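Local structure of xanthomonas outer protein D (Xanthomonas euvesicatoria, 2OIX) at residues 10-21 / 140-149; 56-67 / 77-85. The protein is a type III secreted virulence effector whose catalytic domain, here an inactive mutant, is a deSUMOylating cysteine protease of the Ulp1 family. The protein carries 1 engineered substitution. One frame throughout, in Å; residues are numbered along the deposited sequence.

Contact 1. Residues 10-21 / 140-149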
loop_
_atom_site.group_PDB
_atom_site.type_symbol
_atom_site.label_atom_id
_atom_site.label_comp_id
_atom_site.label_asym_id
_atom_site.label_seq_id
_atom_site.Cartn_x
_atom_site.Cartn_y
_atom_site.Cartn_z
ATOM N N LEU A 10 4.893 0.656 10.132
ATOM C CA LEU A 10 4.438 1.074 8.810
ATOM C C LEU A 10 3.744 2.425 8.936
ATOM O O LEU A 10 4.063 3.351 8.196
ATOM C CB LEU A 10 3.506 0.019 8.190
ATOM C CG LEU A 10 4.173 -1.061 7.301
ATOM C CD1 LEU A 10 4.797 -2.045 8.171
ATOM C CD2 LEU A 10 3.066 -1.793 6.496
ATOM N N ARG A 11 2.814 2.534 9.899
ATOM C CA ARG A 11 2.143 3.797 10.193
ATOM C C ARG A 11 3.080 4.977 10.479
ATOM O O ARG A 11 2.849 6.084 9.974
ATOM C CB ARG A 11 1.165 3.628 11.363
ATOM C CG ARG A 11 0.380 4.879 11.680
ATOM C CD ARG A 11 -0.602 5.207 10.554
ATOM N NE ARG A 11 -1.193 6.537 10.708
ATOM C CZ ARG A 11 -2.389 6.782 11.243
ATOM N NH1 ARG A 11 -3.165 5.789 11.672
ATOM N NH2 ARG A 11 -2.815 8.038 11.347
ATOM N N ALA A 12 4.130 4.743 11.270
ATOM C CA ALA A 12 5.085 5.782 11.625
ATOM C C ALA A 12 5.892 6.214 10.391
ATOM O O ALA A 12 6.171 7.403 10.189
ATOM C CB ALA A 12 6.053 5.290 12.740
ATOM N N TYR A 13 6.261 5.235 9.574
ATOM C CA TYR A 13 6.961 5.539 8.339
ATOM C C TYR A 13 6.067 6.332 7.375
ATOM O O TYR A 13 6.496 7.358 6.835
ATOM C CB TYR A 13 7.491 4.272 7.693
ATOM C CG TYR A 13 8.471 4.560 6.571
ATOM C CD1 TYR A 13 9.855 4.487 6.779
ATOM C CD2 TYR A 13 8.011 4.937 5.302
ATOM C CE1 TYR A 13 10.759 4.749 5.731
ATOM C CE2 TYR A 13 8.906 5.212 4.265
ATOM C CZ TYR A 13 10.256 5.098 4.482
ATOM O OH TYR A 13 11.122 5.387 3.452
ATOM N N THR A 14 4.834 5.893 7.178
ATOM C CA THR A 14 3.979 6.596 6.209
ATOM C C THR A 14 3.489 7.966 6.701
ATOM O O THR A 14 3.318 8.890 5.888
ATOM C CB THR A 14 2.835 5.728 5.662
ATOM O OG1 THR A 14 1.949 5.374 6.723
ATOM C CG2 THR A 14 3.370 4.476 4.951
ATOM N N ASP A 15 3.317 8.113 8.023
ATOM C CA ASP A 15 3.105 9.422 8.655
ATOM C C ASP A 15 4.262 10.360 8.337
ATOM O O ASP A 15 4.036 11.487 7.890
ATOM C CB ASP A 15 2.952 9.302 10.182
ATOM C CG ASP A 15 1.549 8.867 10.604
ATOM O OD1 ASP A 15 0.679 8.700 9.729
ATOM O OD2 ASP A 15 1.300 8.695 11.823
ATOM N N ASP A 16 5.495 9.896 8.562
ATOM C CA ASP A 16 6.686 10.702 8.304
ATOM C C ASP A 16 6.835 11.035 6.815
ATOM O O ASP A 16 7.131 12.192 6.466
ATOM C CB ASP A 16 7.931 10.000 8.842
ATOM C CG ASP A 16 9.204 10.762 8.544
ATOM O OD1 ASP A 16 9.391 11.865 9.110
ATOM O OD2 ASP A 16 10.020 10.264 7.742
ATOM N N LEU A 17 6.632 10.037 5.947
ATOM C CA LEU A 17 6.604 10.251 4.495
ATOM C C LEU A 17 5.643 11.365 4.096
ATOM O O LEU A 17 6.023 12.284 3.363
ATOM C CB LEU A 17 6.166 8.972 3.741
ATOM C CG LEU A 17 6.188 9.063 2.209
ATOM C CD1 LEU A 17 7.572 9.507 1.644
ATOM C CD2 LEU A 17 5.771 7.718 1.657
ATOM N N ALA A 18 4.398 11.263 4.569
ATOM C CA ALA A 18 3.373 12.254 4.294
ATOM C C ALA A 18 3.820 13.672 4.699
ATOM O O ALA A 18 3.533 14.638 3.994
ATOM C CB ALA A 18 2.048 11.868 4.981
ATOM N N ARG A 19 4.547 13.784 5.812
ATOM C CA ARG A 19 5.088 15.069 6.254
ATOM C C ARG A 19 6.181 15.549 5.306
ATOM O O ARG A 19 6.250 16.746 4.980
ATOM C CB ARG A 19 5.642 14.963 7.669
ATOM C CG ARG A 19 4.566 14.828 8.733
ATOM C CD ARG A 19 5.180 14.517 10.103
ATOM N NE ARG A 19 4.331 13.589 10.867
ATOM C CZ ARG A 19 4.786 12.546 11.568
ATOM N NH1 ARG A 19 6.090 12.261 11.599
ATOM N NH2 ARG A 19 3.930 11.775 12.231
ATOM N N ARG A 20 7.036 14.615 4.870
ATOM C CA ARG A 20 8.101 14.952 3.945
ATOM C C ARG A 20 7.555 15.446 2.603
ATOM O O ARG A 20 8.109 16.369 2.029
ATOM C CB ARG A 20 9.118 13.813 3.800
ATOM C CG ARG A 20 9.928 13.563 5.078
ATOM C CD ARG A 20 11.013 12.522 4.866
ATOM N NE ARG A 20 10.499 11.152 4.828
ATOM C CZ ARG A 20 10.527 10.339 3.770
ATOM N NH1 ARG A 20 11.047 10.731 2.601
ATOM N NH2 ARG A 20 10.004 9.121 3.882
ATOM N N LEU A 21 6.438 14.876 2.153
ATOM C CA LEU A 21 5.832 15.217 0.859
ATOM C C LEU A 21 4.901 16.437 0.877
ATOM O O LEU A 21 4.404 16.857 -0.170
ATOM C CB LEU A 21 5.048 14.005 0.301
ATOM C CG LEU A 21 5.796 12.678 0.160
ATOM C CD1 LEU A 21 4.937 11.669 -0.582
ATOM C CD2 LEU A 21 7.184 12.849 -0.530
ATOM N N VAL A 140 7.369 -3.349 1.220
ATOM C CA VAL A 140 6.168 -2.524 1.205
ATOM C C VAL A 140 6.484 -1.029 1.381
ATOM O O VAL A 140 6.064 -0.235 0.521
ATOM C CB VAL A 140 5.068 -3.014 2.169
ATOM C CG1 VAL A 140 3.922 -1.996 2.191
ATOM C CG2 VAL A 140 4.527 -4.360 1.693
ATOM N N LEU A 141 7.328 -0.671 2.371
ATOM C CA LEU A 141 7.611 0.727 2.654
ATOM C C LEU A 141 8.309 1.353 1.463
ATOM O O LEU A 141 7.958 2.450 1.020
ATOM C CB LEU A 141 8.478 0.881 3.929
ATOM C CG LEU A 141 7.649 0.600 5.183
ATOM C CD1 LEU A 141 8.295 0.924 6.441
ATOM C CD2 LEU A 141 6.288 1.397 5.122
ATOM N N THR A 142 9.357 0.674 0.996
ATOM C CA THR A 142 10.086 1.095 -0.177
ATOM C C THR A 142 9.212 1.254 -1.409
ATOM O O THR A 142 9.352 2.269 -2.098
ATOM C CB THR A 142 11.263 0.138 -0.491
ATOM O OG1 THR A 142 11.974 -0.126 0.719
ATOM C CG2 THR A 142 12.191 0.785 -1.534
ATOM N N GLY A 143 8.313 0.302 -1.666
ATOM C CA GLY A 143 7.407 0.424 -2.805
ATOM C C GLY A 143 6.503 1.664 -2.700
ATOM O O GLY A 143 6.298 2.405 -3.705
ATOM N N ILE A 144 6.015 1.940 -1.487
ATOM C CA ILE A 144 5.163 3.109 -1.268
ATOM C C ILE A 144 5.901 4.400 -1.603
ATOM O O ILE A 144 5.364 5.235 -2.340
ATOM C CB ILE A 144 4.599 3.137 0.179
ATOM C CG1 ILE A 144 3.541 2.002 0.372
ATOM C CG2 ILE A 144 4.008 4.534 0.471
ATOM C CD1 ILE A 144 3.109 1.820 1.819
ATOM N N GLU A 145 7.125 4.493 -1.104
ATOM C CA GLU A 145 8.023 5.661 -1.206
ATOM C C GLU A 145 8.407 5.975 -2.674
ATOM O O GLU A 145 8.289 7.114 -3.130
ATOM C CB GLU A 145 9.286 5.380 -0.402
ATOM C CG GLU A 145 10.372 6.449 -0.520
ATOM C CD GLU A 145 10.349 7.440 0.624
ATOM O OE1 GLU A 145 9.568 7.194 1.581
ATOM O OE2 GLU A 145 11.125 8.440 0.583
ATOM N N VAL A 146 8.864 4.942 -3.381
ATOM C CA VAL A 146 9.172 4.972 -4.809
ATOM C C VAL A 146 7.966 5.395 -5.618
ATOM O O VAL A 146 8.070 6.299 -6.434
ATOM C CB VAL A 146 9.644 3.586 -5.282
ATOM C CG1 VAL A 146 9.824 3.546 -6.778
ATOM C CG2 VAL A 146 11.023 3.244 -4.616
ATOM N N LEU A 147 6.839 4.723 -5.401
ATOM C CA LEU A 147 5.640 5.039 -6.176
ATOM C C LEU A 147 5.073 6.461 -5.854
ATOM O O LEU A 147 4.665 7.196 -6.781
ATOM C CB LEU A 147 4.597 3.942 -5.975
ATOM C CG LEU A 147 4.826 2.537 -6.563
ATOM C CD1 LEU A 147 3.472 1.697 -6.290
ATOM C CD2 LEU A 147 5.040 2.615 -8.089
ATOM N N ALA A 148 5.063 6.839 -4.573
ATOM C CA ALA A 148 4.724 8.222 -4.162
ATOM C C ALA A 148 5.550 9.268 -4.900
ATOM O O ALA A 148 5.003 10.244 -5.411
ATOM C CB ALA A 148 4.839 8.410 -2.633
ATOM N N HIS A 149 6.866 9.083 -4.959
ATOM C CA HIS A 149 7.683 10.042 -5.705
ATOM C C HIS A 149 7.373 10.088 -7.221
ATOM O O HIS A 149 7.449 11.161 -7.855
ATOM C CB HIS A 149 9.166 9.833 -5.399
ATOM C CG HIS A 149 9.579 10.404 -4.070
ATOM N ND1 HIS A 149 9.353 9.750 -2.879
ATOM C CD2 HIS A 149 10.193 11.571 -3.749
ATOM C CE1 HIS A 149 9.799 10.493 -1.879
ATOM N NE2 HIS A 149 10.321 11.599 -2.379
#

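Contact 2. Residues 56-67 / 77-85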
loop_
_atom_site.group_PDB
_atom_site.type_symbol
_atom_site.label_atom_id
_atom_site.label_comp_id
_atom_site.label_asym_id
_atom_site.label_seq_id
_atom_site.Cartn_x
_atom_site.Cartn_y
_atom_site.Cartn_z
ATOM N N LEU A 56 -11.448 4.821 3.839
ATOM C CA LEU A 56 -10.635 4.417 2.686
ATOM C C LEU A 56 -11.282 4.614 1.338
ATOM O O LEU A 56 -10.586 4.621 0.304
ATOM C CB LEU A 56 -10.220 2.951 2.819
ATOM C CG LEU A 56 -9.327 2.591 4.015
ATOM C CD1 LEU A 56 -9.129 1.100 3.922
ATOM C CD2 LEU A 56 -7.938 3.302 4.104
ATOM N N ALA A 57 -12.606 4.744 1.366
ATOM C CA ALA A 57 -13.420 4.914 0.158
ATOM C C ALA A 57 -14.520 5.942 0.355
ATOM O O ALA A 57 -15.547 5.892 -0.363
ATOM C CB ALA A 57 -14.018 3.582 -0.256
ATOM N N GLY A 58 -14.339 6.891 1.285
ATOM C CA GLY A 58 -15.339 7.974 1.493
ATOM C C GLY A 58 -15.354 9.036 0.373
ATOM O O GLY A 58 -14.399 9.033 -0.427
ATOM N N ASP A 59 -16.296 9.911 0.366
ATOM C CA ASP A 59 -16.330 10.960 -0.661
ATOM C C ASP A 59 -15.246 12.081 -0.726
ATOM O O ASP A 59 -15.202 12.956 -1.689
ATOM C CB ASP A 59 -17.720 11.541 -0.616
ATOM C CG ASP A 59 -18.788 10.639 -1.357
ATOM O OD1 ASP A 59 -18.468 9.596 -1.968
ATOM O OD2 ASP A 59 -19.960 10.963 -1.321
ATOM N N ASP A 60 -14.297 11.835 0.141
ATOM C CA ASP A 60 -13.242 12.870 0.295
ATOM C C ASP A 60 -11.838 12.259 0.508
ATOM O O ASP A 60 -10.884 12.985 0.819
ATOM C CB ASP A 60 -13.518 13.749 1.520
ATOM C CG ASP A 60 -13.527 12.931 2.835
ATOM O OD1 ASP A 60 -13.645 11.676 2.779
ATOM O OD2 ASP A 60 -13.448 13.541 3.937
ATOM N N ILE A 61 -11.738 10.937 0.391
ATOM C CA ILE A 61 -10.434 10.271 0.496
ATOM C C ILE A 61 -9.749 10.401 -0.873
ATOM O O ILE A 61 -10.367 10.096 -1.892
ATOM C CB ILE A 61 -10.596 8.777 0.883
ATOM C CG1 ILE A 61 -11.442 8.624 2.161
ATOM C CG2 ILE A 61 -9.226 8.077 0.992
ATOM C CD1 ILE A 61 -10.995 9.476 3.382
ATOM N N PRO A 62 -8.481 10.845 -0.903
ATOM C CA PRO A 62 -7.764 10.996 -2.176
ATOM C C PRO A 62 -7.734 9.736 -3.047
ATOM O O PRO A 62 -7.868 8.626 -2.533
ATOM C CB PRO A 62 -6.363 11.359 -1.739
ATOM C CG PRO A 62 -6.567 12.016 -0.379
ATOM C CD PRO A 62 -7.634 11.213 0.242
ATOM N N PRO A 63 -7.587 9.911 -4.369
ATOM C CA PRO A 63 -7.878 8.807 -5.282
ATOM C C PRO A 63 -6.750 7.794 -5.506
ATOM O O PRO A 63 -6.995 6.746 -6.104
ATOM C CB PRO A 63 -8.216 9.555 -6.583
ATOM C CG PRO A 63 -7.137 10.686 -6.540
ATOM C CD PRO A 63 -7.267 11.152 -5.104
ATOM N N ILE A 64 -5.538 8.068 -5.030
ATOM C CA ILE A 64 -4.433 7.099 -5.195
ATOM C C ILE A 64 -4.095 6.575 -3.803
ATOM O O ILE A 64 -3.534 7.263 -3.016
ATOM C CB ILE A 64 -3.200 7.672 -5.887
ATOM C CG1 ILE A 64 -3.541 8.094 -7.314
ATOM C CG2 ILE A 64 -2.092 6.609 -5.958
ATOM C CD1 ILE A 64 -2.475 8.779 -8.077
ATOM N N VAL A 65 -4.474 5.347 -3.510
ATOM C CA VAL A 65 -4.454 4.861 -2.132
ATOM C C VAL A 65 -3.511 3.680 -2.049
ATOM O O VAL A 65 -3.648 2.715 -2.868
ATOM C CB VAL A 65 -5.880 4.407 -1.725
ATOM C CG1 VAL A 65 -5.924 3.944 -0.290
ATOM C CG2 VAL A 65 -6.869 5.580 -1.887
ATOM N N PHE A 66 -2.548 3.765 -1.112
ATOM C CA PHE A 66 -1.606 2.702 -0.758
ATOM C C PHE A 66 -2.101 1.920 0.438
ATOM O O PHE A 66 -2.172 2.463 1.557
ATOM C CB PHE A 66 -0.206 3.323 -0.469
ATOM C CG PHE A 66 0.292 4.092 -1.627
ATOM C CD1 PHE A 66 1.166 3.489 -2.546
ATOM C CD2 PHE A 66 -0.195 5.404 -1.880
ATOM C CE1 PHE A 66 1.573 4.194 -3.719
ATOM C CE2 PHE A 66 0.227 6.102 -3.004
ATOM C CZ PHE A 66 1.142 5.499 -3.912
ATOM N N LEU A 67 -2.410 0.643 0.218
ATOM C CA LEU A 67 -3.019 -0.196 1.246
ATOM C C LEU A 67 -2.088 -1.320 1.611
ATOM O O LEU A 67 -1.891 -2.252 0.811
ATOM C CB LEU A 67 -4.308 -0.828 0.715
ATOM C CG LEU A 67 -5.357 0.198 0.216
ATOM C CD1 LEU A 67 -5.777 -0.061 -1.208
ATOM C CD2 LEU A 67 -6.583 0.193 1.076
ATOM N N SER A 77 2.211 -7.310 2.049
ATOM C CA SER A 77 2.309 -6.945 0.646
ATOM C C SER A 77 1.594 -5.579 0.474
ATOM O O SER A 77 1.083 -4.988 1.453
ATOM C CB SER A 77 1.699 -8.021 -0.216
ATOM O OG SER A 77 0.325 -8.103 0.111
ATOM N N LEU A 78 1.557 -5.095 -0.760
ATOM C CA LEU A 78 1.051 -3.786 -1.028
ATOM C C LEU A 78 0.002 -3.823 -2.114
ATOM O O LEU A 78 0.248 -4.339 -3.249
ATOM C CB LEU A 78 2.159 -2.886 -1.491
ATOM C CG LEU A 78 1.757 -1.467 -1.918
ATOM C CD1 LEU A 78 1.070 -0.713 -0.742
ATOM C CD2 LEU A 78 2.973 -0.687 -2.508
ATOM N N LEU A 79 -1.160 -3.273 -1.791
ATOM C CA LEU A 79 -2.170 -3.092 -2.805
ATOM C C LEU A 79 -2.269 -1.579 -3.086
ATOM O O LEU A 79 -2.479 -0.792 -2.168
ATOM C CB LEU A 79 -3.547 -3.586 -2.300
ATOM C CG LEU A 79 -4.609 -3.427 -3.328
ATOM C CD1 LEU A 79 -4.277 -4.359 -4.555
ATOM C CD2 LEU A 79 -6.007 -3.690 -2.717
ATOM N N VAL A 80 -2.225 -1.171 -4.355
ATOM C CA VAL A 80 -2.366 0.256 -4.702
ATOM C C VAL A 80 -3.662 0.393 -5.505
ATOM O O VAL A 80 -3.934 -0.365 -6.471
ATOM C CB VAL A 80 -1.140 0.796 -5.498
ATOM C CG1 VAL A 80 -1.337 2.282 -5.914
ATOM C CG2 VAL A 80 0.111 0.640 -4.699
ATOM N N VAL A 81 -4.490 1.334 -5.126
ATOM C CA VAL A 81 -5.746 1.521 -5.863
ATOM C C VAL A 81 -5.772 2.958 -6.436
ATOM O O VAL A 81 -5.605 3.911 -5.666
ATOM C CB VAL A 81 -6.982 1.303 -4.963
ATOM C CG1 VAL A 81 -8.192 1.764 -5.641
ATOM C CG2 VAL A 81 -7.154 -0.166 -4.521
ATOM N N ASP A 82 -5.968 3.111 -7.753
ATOM C CA ASP A 82 -5.951 4.401 -8.411
ATOM C C ASP A 82 -7.339 4.627 -8.987
ATOM O O ASP A 82 -7.685 4.065 -10.016
ATOM C CB ASP A 82 -4.889 4.434 -9.527
ATOM C CG ASP A 82 -5.068 5.632 -10.495
ATOM O OD1 ASP A 82 -5.693 6.658 -10.110
ATOM O OD2 ASP A 82 -4.608 5.578 -11.658
ATOM N N ARG A 83 -8.161 5.395 -8.282
ATOM C CA ARG A 83 -9.511 5.636 -8.777
ATOM C C ARG A 83 -9.752 7.043 -9.302
ATOM O O ARG A 83 -10.891 7.550 -9.260
ATOM C CB ARG A 83 -10.558 5.227 -7.741
ATOM C CG ARG A 83 -10.361 5.947 -6.442
ATOM C CD ARG A 83 -10.898 5.211 -5.221
ATOM N NE ARG A 83 -10.453 5.994 -4.074
ATOM C CZ ARG A 83 -10.574 5.658 -2.806
ATOM N NH1 ARG A 83 -11.186 4.527 -2.460
ATOM N NH2 ARG A 83 -10.088 6.491 -1.889
ATOM N N ARG A 84 -8.721 7.641 -9.895
ATOM C CA ARG A 84 -8.839 8.989 -10.452
ATOM C C ARG A 84 -9.916 8.982 -11.548
ATOM O O ARG A 84 -10.684 9.932 -11.710
ATOM C CB ARG A 84 -7.522 9.502 -11.023
ATOM C CG ARG A 84 -6.509 9.942 -9.979
ATOM C CD ARG A 84 -5.249 10.332 -10.676
ATOM N NE ARG A 84 -4.574 9.105 -11.094
ATOM C CZ ARG A 84 -3.434 9.077 -11.789
ATOM N NH1 ARG A 84 -2.857 10.215 -12.183
ATOM N NH2 ARG A 84 -2.892 7.908 -12.115
ATOM N N ASN A 85 -9.992 7.872 -12.269
ATOM C CA ASN A 85 -11.044 7.667 -13.251
ATOM C C ASN A 85 -12.016 6.653 -12.666
ATOM O O ASN A 85 -11.703 5.469 -12.589
ATOM C CB ASN A 85 -10.456 7.148 -14.558
ATOM C CG ASN A 85 -11.502 6.995 -15.651
ATOM O OD1 ASN A 85 -12.723 6.981 -15.400
ATOM N ND2 ASN A 85 -11.025 6.882 -16.888
HETATM O O HOH W 1 -11.211 8.593 -4.228
#

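Contact 1. Residues 10-21 / 140-149
Glu145 meets Tyr13, Leu17 and Arg20 across two helices that run almost side by side in the same direction, their axes 10.8 Å apart and 15° from parallel. Its CB leaves helix 140-149 pointing neither at nor away from the other helix. CG, anti to the backbone N (chi1 175°), comes nearest to the Tyr13 hydroxyl, and a bend at the next bond swings the carboxylate toward residues 10-21. CD lies beside both the Tyr13 hydroxyl and Leu17 CD1. Glu145 OE1 is the busier oxygen: Tyr13 OH donates to it at 3.0 Å from well above the carboxylate plane. Arg20 NH2 donates at 3.0 Å to the syn lone pair of Glu145 OE1, and Leu17 CD1 presses against the same oxygen. Glu145 OE2 uses its own syn lone pair to take Arg20 NH1 at 3.1 Å. The guanidinium thus grips end-on, one nitrogen to each oxygen, with the two planes only 17° apart. Asp16, one turn before Arg20, accepts from its NE, so a second acid positions the arginine and probably stabilises its charge.

The rest of the contact is largely apolar. Leu141 CB lies over one face of the Tyr13 ring, toward its rim, and Leu141 CD1 comes within 3.6 Å of Tyr13 CG. Leu17 CD2 rests on Ile144 CG2 at 3.8 Å, and Leu21 CD1 reaches Ala148 CB at 3.9 Å. Leu21 CD2 approaches the His149 ring obliquely; that ring is fixed by its ND1, which donates to Glu145 O.

This pairing of an N-terminal and a late helix packs beside the sheet of the Ulp1-type catalytic domain: Phe32 of strand 30-32 touches Thr14, Leu17 and Ile144, Trp76 of strand 75-82 touches Leu10 and Val140, and helix 171-179 brings Arg177 to the Tyr13 hydroxyl.

Contact 2. Residues 56-67 / 77-85
Leu78 opens the exchange by laying CD1 against Phe66 CB and the Leu67 carbonyl. Leu79 and Leu67 form an antiparallel hydrogen-bonded pair, Leu67 N to Leu79 O being 2.8 Å. On the opposite face of the sheet, Val80 lies alongside Phe66, its CG2 3.7 Å from Phe66 CD1 and its CG1 over a face of the ring. Val81 bonds Val65 both ways and sends CG2 to 3.6 Å from Leu67 CD1. These pairs form the central hairpin, strands 64-71 and 75-82, of the mixed five-stranded sheet of the Ulp1-type catalytic domain; strand 30-32 borders it on one side and strand 90-94 on the other.

Asp82 sits beside Ile64, and its OD1 takes Arg84 N in an Asx turn as the strand ends. Arg83 N still donates to Pro63 O. With CG of Arg83 placed between backbone N and carbonyl carbon (chi1 57°), the extended chain turns back over Val65 CG2, which covers one guanidinium face. Arg83 NH1 and NH2 both grip Leu56 O, at 2.8 and 2.9 Å, near the end of helix 46-57; Arg83 NH2 also reaches Pro62 O at 3.1 Å. Arg84 holds Asp82 side-on, NE to OD1 and NH2 to OD2, while Ile64 CD1 lies 3.7 Å above the Arg84 guanidinium plane and Asp157 supplies a second acid for NH2.

From the N terminus, helix 7-20 is the first half of contact 1. The chain then runs through strand 30-32 and helix 46-57 to residues 56-67, turns at the hairpin, and closes contact 2 at residues 77-85, only nine residues on. It passes strand 90-94 and helix 102-114 before helix 136-153 returns to helix 7-20, closing contact 1 over 118 residues. Contact 2 is therefore nested inside that loop; the centres of the two contacts are about 15 Å apart. Helix 136-153, half of contact 1, also packs on the hairpin of contact 2: Leu147 CB lies 3.8 Å from Phe66 CE1, and Ile144 CG1 3.8 Å from Leu78 CD1, joining the helical pair to one face of the sheet.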